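PDB 3OIS: cysteine protease from Xylella fastidiosa, which probably hydrolyses peptide bonds as a papain-family cysteine protease, and binds the nucleotide uridine-5'-diphosphate. Local coordinates for residues R104-G116 / Y120-V132. Numbering follows the deposited sequence. Where two conformers were deposited one is given.
With UDP (uridine-5'-diphosphate), chain E.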
loop_
_atom_site.group_PDB
_atom_site.type_symbol
_atom_site.label_atom_id
_atom_site.label_comp_id
_atom_site.label_asym_id
_atom_site.label_seq_id
_atom_site.Cartn_x
_atom_site.Cartn_y
_atom_site.Cartn_z
ATOM N N ARG A 104 -2.810 -10.513 -4.530
ATOM C CA ARG A 104 -1.658 -9.766 -3.964
ATOM C C ARG A 104 -0.353 -10.412 -4.360
ATOM O O ARG A 104 0.614 -9.703 -4.673
ATOM C CB ARG A 104 -1.796 -9.724 -2.456
ATOM C CG ARG A 104 -2.946 -8.692 -2.049
ATOM C CD ARG A 104 -3.319 -8.891 -0.563
ATOM N NE ARG A 104 -3.934 -10.193 -0.251
ATOM C CZ ARG A 104 -3.925 -10.827 0.931
ATOM N NH1 ARG A 104 -3.272 -10.343 1.993
ATOM N NH2 ARG A 104 -4.580 -12.040 1.014
ATOM N N LEU A 105 -0.317 -11.751 -4.414
ATOM C CA LEU A 105 0.966 -12.387 -4.793
ATOM C C LEU A 105 1.229 -12.207 -6.282
ATOM O O LEU A 105 2.359 -12.125 -6.665
ATOM C CB LEU A 105 0.966 -13.888 -4.521
ATOM C CG LEU A 105 1.066 -14.254 -3.039
ATOM C CD1 LEU A 105 1.261 -15.786 -2.956
ATOM C CD2 LEU A 105 2.284 -13.542 -2.381
ATOM N N PHE A 106 0.151 -12.120 -7.114
ATOM C CA PHE A 106 0.382 -11.800 -8.525
ATOM C C PHE A 106 1.101 -10.395 -8.630
ATOM O O PHE A 106 2.057 -10.191 -9.441
ATOM C CB PHE A 106 -0.942 -11.698 -9.304
ATOM C CG PHE A 106 -0.765 -11.418 -10.767
ATOM C CD1 PHE A 106 -0.594 -12.487 -11.669
ATOM C CD2 PHE A 106 -0.764 -10.094 -11.265
ATOM C CE1 PHE A 106 -0.435 -12.228 -12.995
ATOM C CE2 PHE A 106 -0.573 -9.831 -12.628
ATOM C CZ PHE A 106 -0.404 -10.956 -13.487
ATOM N N ILE A 107 0.629 -9.419 -7.898
ATOM C CA ILE A 107 1.288 -8.124 -7.924
ATOM C C ILE A 107 2.722 -8.271 -7.424
ATOM O O ILE A 107 3.617 -7.769 -8.080
ATOM C CB ILE A 107 0.522 -7.037 -7.180
ATOM C CG1 ILE A 107 -0.877 -6.792 -7.829
ATOM C CG2 ILE A 107 1.283 -5.656 -7.075
ATOM C CD1 ILE A 107 -1.743 -6.082 -6.872
ATOM N N TYR A 108 2.895 -8.897 -6.275
ATOM C CA TYR A 108 4.218 -8.955 -5.594
ATOM C C TYR A 108 5.229 -9.731 -6.454
ATOM O O TYR A 108 6.392 -9.377 -6.501
ATOM C CB TYR A 108 4.074 -9.524 -4.164
ATOM C CG TYR A 108 5.344 -9.428 -3.300
ATOM C CD1 TYR A 108 6.139 -8.235 -3.319
ATOM C CD2 TYR A 108 5.668 -10.466 -2.411
ATOM C CE1 TYR A 108 7.278 -8.142 -2.471
ATOM C CE2 TYR A 108 6.834 -10.424 -1.611
ATOM C CZ TYR A 108 7.631 -9.244 -1.679
ATOM O OH TYR A 108 8.704 -9.207 -0.847
ATOM N N TYR A 109 4.797 -10.801 -7.124
ATOM C CA TYR A 109 5.729 -11.596 -7.949
ATOM C C TYR A 109 6.216 -10.710 -9.109
ATOM O O TYR A 109 7.447 -10.544 -9.347
ATOM C CB TYR A 109 5.019 -12.889 -8.455
ATOM C CG TYR A 109 5.931 -13.704 -9.321
ATOM C CD1 TYR A 109 6.635 -14.722 -8.767
ATOM C CD2 TYR A 109 6.101 -13.423 -10.668
ATOM C CE1 TYR A 109 7.546 -15.453 -9.534
ATOM C CE2 TYR A 109 6.997 -14.222 -11.462
ATOM C CZ TYR A 109 7.674 -15.164 -10.889
ATOM O OH TYR A 109 8.482 -15.884 -11.688
ATOM N N ASN A 110 5.284 -10.031 -9.791
ATOM C CA ASN A 110 5.674 -9.225 -10.871
ATOM C C ASN A 110 6.456 -7.981 -10.486
ATOM O O ASN A 110 7.332 -7.560 -11.238
ATOM C CB ASN A 110 4.444 -8.955 -11.764
ATOM C CG ASN A 110 4.026 -10.247 -12.499
ATOM O OD1 ASN A 110 4.767 -10.772 -13.298
ATOM N ND2 ASN A 110 2.861 -10.764 -12.171
ATOM N N GLU A 111 6.189 -7.393 -9.316
ATOM C CA GLU A 111 7.036 -6.276 -8.876
ATOM C C GLU A 111 8.497 -6.731 -8.787
ATOM O O GLU A 111 9.359 -6.006 -9.176
ATOM C CB GLU A 111 6.650 -5.792 -7.464
ATOM C CG GLU A 111 5.343 -5.070 -7.420
ATOM C CD GLU A 111 4.841 -4.818 -5.997
ATOM O OE1 GLU A 111 4.854 -5.732 -5.172
ATOM O OE2 GLU A 111 4.507 -3.622 -5.736
ATOM N N ARG A 112 8.752 -7.941 -8.324
ATOM C CA ARG A 112 10.143 -8.406 -8.065
ATOM C C ARG A 112 10.820 -8.877 -9.394
ATOM O O ARG A 112 11.967 -9.169 -9.392
ATOM C CB ARG A 112 10.133 -9.493 -7.021
ATOM C CG ARG A 112 9.879 -8.711 -5.625
ATOM C CD ARG A 112 9.846 -9.703 -4.467
ATOM N NE ARG A 112 8.647 -10.440 -4.722
ATOM C CZ ARG A 112 8.552 -11.725 -4.602
ATOM N NH1 ARG A 112 9.600 -12.426 -4.128
ATOM N NH2 ARG A 112 7.387 -12.271 -4.900
ATOM N N LYS A 113 10.064 -8.928 -10.489
ATOM C CA LYS A 113 10.656 -9.034 -11.866
ATOM C C LYS A 113 11.269 -7.729 -12.285
ATOM O O LYS A 113 12.173 -7.712 -13.159
ATOM C CB LYS A 113 9.583 -9.441 -12.904
ATOM C CG LYS A 113 8.993 -10.863 -12.603
ATOM C CD LYS A 113 9.996 -12.033 -12.697
ATOM C CE LYS A 113 10.435 -12.309 -14.130
ATOM N NZ LYS A 113 11.641 -13.280 -14.130
ATOM N N ILE A 114 10.800 -6.602 -11.754
ATOM C CA ILE A 114 11.340 -5.305 -12.098
ATOM C C ILE A 114 12.541 -4.911 -11.196
ATOM O O ILE A 114 13.635 -4.518 -11.699
ATOM C CB ILE A 114 10.244 -4.157 -11.954
ATOM C CG1 ILE A 114 9.126 -4.504 -12.944
ATOM C CG2 ILE A 114 10.848 -2.872 -12.358
ATOM C CD1 ILE A 114 7.809 -3.693 -12.719
ATOM N N GLU A 115 12.309 -5.044 -9.881
ATOM C CA GLU A 115 13.304 -4.662 -8.884
ATOM C C GLU A 115 13.183 -5.650 -7.701
ATOM O O GLU A 115 12.057 -5.924 -7.242
ATOM C CB GLU A 115 12.953 -3.222 -8.465
ATOM C CG GLU A 115 13.812 -2.688 -7.286
ATOM C CD GLU A 115 15.026 -1.897 -7.730
ATOM O OE1 GLU A 115 15.035 -1.263 -8.821
ATOM O OE2 GLU A 115 15.966 -1.742 -6.901
ATOM N N GLY A 116 14.301 -6.123 -7.197
ATOM C CA GLY A 116 14.337 -7.197 -6.182
ATOM C C GLY A 116 14.472 -8.502 -6.967
ATOM O O GLY A 116 15.061 -8.554 -8.077
ATOM N N TYR A 120 13.387 -13.983 -3.227
ATOM C CA TYR A 120 13.732 -13.363 -1.963
ATOM C C TYR A 120 12.590 -12.414 -1.517
ATOM O O TYR A 120 11.857 -11.909 -2.398
ATOM C CB TYR A 120 15.046 -12.604 -2.261
ATOM C CG TYR A 120 16.118 -13.614 -2.710
ATOM C CD1 TYR A 120 16.911 -14.263 -1.745
ATOM C CD2 TYR A 120 16.310 -13.928 -4.074
ATOM C CE1 TYR A 120 17.878 -15.226 -2.123
ATOM C CE2 TYR A 120 17.266 -14.887 -4.466
ATOM C CZ TYR A 120 18.025 -15.542 -3.483
ATOM O OH TYR A 120 18.960 -16.475 -3.830
ATOM N N ASP A 121 12.462 -12.138 -0.224
ATOM C CA ASP A 121 11.377 -11.280 0.238
ATOM C C ASP A 121 11.977 -9.856 0.221
ATOM O O ASP A 121 12.291 -9.241 1.258
ATOM C CB ASP A 121 10.972 -11.740 1.653
ATOM C CG ASP A 121 9.658 -11.170 2.090
ATOM O OD1 ASP A 121 8.914 -10.658 1.245
ATOM O OD2 ASP A 121 9.392 -11.241 3.324
ATOM N N SER A 122 12.089 -9.269 -0.969
ATOM C CA SER A 122 12.821 -8.059 -1.107
ATOM C C SER A 122 11.983 -6.840 -0.814
ATOM O O SER A 122 12.519 -5.744 -0.707
ATOM C CB SER A 122 13.375 -7.986 -2.530
ATOM O OG SER A 122 12.261 -7.994 -3.427
ATOM N N GLY A 123 10.646 -6.991 -0.772
ATOM C CA GLY A 123 9.778 -5.788 -0.781
ATOM C C GLY A 123 9.778 -5.199 -2.224
ATOM O O GLY A 123 10.223 -5.899 -3.171
ATOM N N ALA A 124 9.236 -4.000 -2.385
ATOM C CA ALA A 124 9.020 -3.417 -3.695
ATOM C C ALA A 124 8.759 -1.906 -3.595
ATOM O O ALA A 124 8.355 -1.382 -2.515
ATOM C CB ALA A 124 7.783 -4.160 -4.381
ATOM N N MET A 125 8.971 -1.212 -4.717
ATOM C CA MET A 125 8.613 0.185 -4.834
ATOM C C MET A 125 7.155 0.225 -5.285
ATOM O O MET A 125 6.716 -0.577 -6.108
ATOM C CB MET A 125 9.491 0.871 -5.898
ATOM C CG MET A 125 10.967 0.885 -5.493
ATOM S SD MET A 125 11.875 1.591 -6.959
ATOM C CE MET A 125 13.529 1.597 -6.223
ATOM N N ILE A 126 6.406 1.135 -4.685
ATOM C CA ILE A 126 5.010 1.419 -5.143
ATOM C C ILE A 126 4.913 1.627 -6.640
ATOM O O ILE A 126 4.025 1.023 -7.323
ATOM C CB ILE A 126 4.411 2.611 -4.388
ATOM C CG1 ILE A 126 4.394 2.183 -2.900
ATOM C CG2 ILE A 126 2.933 2.851 -4.935
ATOM C CD1 ILE A 126 4.065 3.365 -2.031
ATOM N N ARG A 127 5.881 2.367 -7.173
ATOM C CA ARG A 127 5.813 2.684 -8.582
ATOM C C ARG A 127 5.890 1.413 -9.438
ATOM O O ARG A 127 5.348 1.356 -10.572
ATOM C CB ARG A 127 6.879 3.691 -8.995
ATOM C CG ARG A 127 8.358 3.081 -9.060
ATOM C CD ARG A 127 9.448 4.121 -9.532
ATOM N NE ARG A 127 8.919 4.583 -10.757
ATOM C CZ ARG A 127 8.529 5.838 -11.029
ATOM N NH1 ARG A 127 8.888 6.912 -10.269
ATOM N NH2 ARG A 127 7.841 6.019 -12.164
ATOM N N ASP A 128 6.546 0.380 -8.930
ATOM C CA ASP A 128 6.667 -0.865 -9.680
ATOM C C ASP A 128 5.383 -1.736 -9.556
ATOM O O ASP A 128 4.945 -2.331 -10.518
ATOM C CB ASP A 128 7.869 -1.685 -9.158
ATOM C CG ASP A 128 9.182 -1.056 -9.578
ATOM O OD1 ASP A 128 9.160 -0.223 -10.542
ATOM O OD2 ASP A 128 10.223 -1.402 -8.972
ATOM N N GLY A 129 4.744 -1.693 -8.380
ATOM C CA GLY A 129 3.403 -2.316 -8.257
ATOM C C GLY A 129 2.449 -1.627 -9.235
ATOM O O GLY A 129 1.634 -2.292 -9.838
ATOM N N ILE A 130 2.526 -0.301 -9.328
ATOM C CA ILE A 130 1.687 0.439 -10.278
ATOM C C ILE A 130 1.995 0.102 -11.736
ATOM O O ILE A 130 1.106 -0.118 -12.531
ATOM C CB ILE A 130 1.787 1.921 -9.972
ATOM C CG1 ILE A 130 1.066 2.181 -8.664
ATOM C CG2 ILE A 130 1.073 2.800 -11.059
ATOM C CD1 ILE A 130 1.339 3.661 -8.185
ATOM N N LYS A 131 3.265 -0.033 -12.077
ATOM C CA LYS A 131 3.634 -0.516 -13.394
ATOM C C LYS A 131 3.012 -1.894 -13.734
ATOM O O LYS A 131 2.533 -2.082 -14.864
ATOM C CB LYS A 131 5.131 -0.606 -13.513
ATOM C CG LYS A 131 5.576 -0.686 -15.013
ATOM C CD LYS A 131 5.848 0.664 -15.631
ATOM C CE LYS A 131 6.282 0.519 -17.034
ATOM N NZ LYS A 131 6.266 1.873 -17.584
ATOM N N VAL A 132 3.062 -2.855 -12.803
ATOM C CA VAL A 132 2.405 -4.142 -12.946
ATOM C C VAL A 132 0.915 -3.934 -13.237
ATOM O O VAL A 132 0.416 -4.437 -14.222
ATOM C CB VAL A 132 2.530 -5.035 -11.690
ATOM C CG1 VAL A 132 1.741 -6.305 -11.839
ATOM C CG2 VAL A 132 4.024 -5.339 -11.399
HETATM N N1 UDP E . 3.598 7.621 -16.336
HETATM C C2 UDP E . 2.854 8.087 -15.288
HETATM N N3 UDP E . 1.492 7.807 -15.276
HETATM C C4 UDP E . 0.911 7.085 -16.268
HETATM C C5 UDP E . 1.656 6.637 -17.374
HETATM C C6 UDP E . 3.043 6.835 -17.312
HETATM O O2 UDP E . 3.319 8.706 -14.384
HETATM O O4 UDP E . -0.356 6.963 -16.211
HETATM C "C1'" UDP E . 5.036 8.062 -16.360
HETATM C "C2'" UDP E . 5.917 7.359 -15.350
HETATM O "O2'" UDP E . 6.955 8.292 -15.055
HETATM C "C3'" UDP E . 6.439 6.278 -16.212
HETATM C "C4'" UDP E . 6.705 7.015 -17.543
HETATM O "O4'" UDP E . 5.585 7.916 -17.677
HETATM O "O3'" UDP E . 7.679 5.859 -15.647
HETATM C "C5'" UDP E . 6.835 6.020 -18.693
HETATM O "O5'" UDP E . 5.581 5.349 -18.802
HETATM P PA UDP E . 5.131 4.549 -20.026
HETATM O O1A UDP E . 4.006 3.628 -19.755
HETATM O O2A UDP E . 4.963 5.434 -21.213
HETATM O O3A UDP E . 6.492 3.677 -20.233
HETATM P PB UDP E . 6.884 2.366 -21.093
HETATM O O1B UDP E . 8.075 2.710 -21.862
HETATM O O2B UDP E . 7.062 1.346 -20.092
HETATM O O3B UDP E . 5.798 1.927 -22.028
HETATM O O HOH W 1 10.115 -5.318 -5.959
#
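Helix 104-114 and the 126-132 part of helix 126-135 approach to 8.6 Å between axes at 111°, with Glu111 and Gly129 facing each other and loop 120-123 running beside the first helix. Val132 is a knob in the hole formed by Phe106, Ile107, Asn110 and Glu111; its CG2 lies 3.7 Å from Asn110 CB. The extended side chain of Glu111 reaches over the second helix, its CG 3.5 Å from Gly129 CA. Ala124 CB sits against the same carboxylate, whose OE2 is hydrogen-bonded to Thr79 OG1 of helix 78-93. Tyr108 OH donates to Asp121 OD1 (2.6 Å) on its anti side and accepts from Gly123 N (2.9 Å). Asp121 OD1 also accepts from Gly76 N, so two donors hold it. Bent at chi3 (-68°), Arg112 lays NE over the Tyr108 ring face, donating to Tyr108 O from above the carbonyl plane; NH1 bonds Tyr120 O (2.9 Å) and NH2 Ala164 O. Lys131 starts on the contact side, CB 4.2 Å from Ile114 CD1, but a bend at chi2 carries NZ away to UDP O2B (2.7 Å). This packing belongs to the mainly helical domain of the papain fold, its second helix also lining the nucleotide pocket.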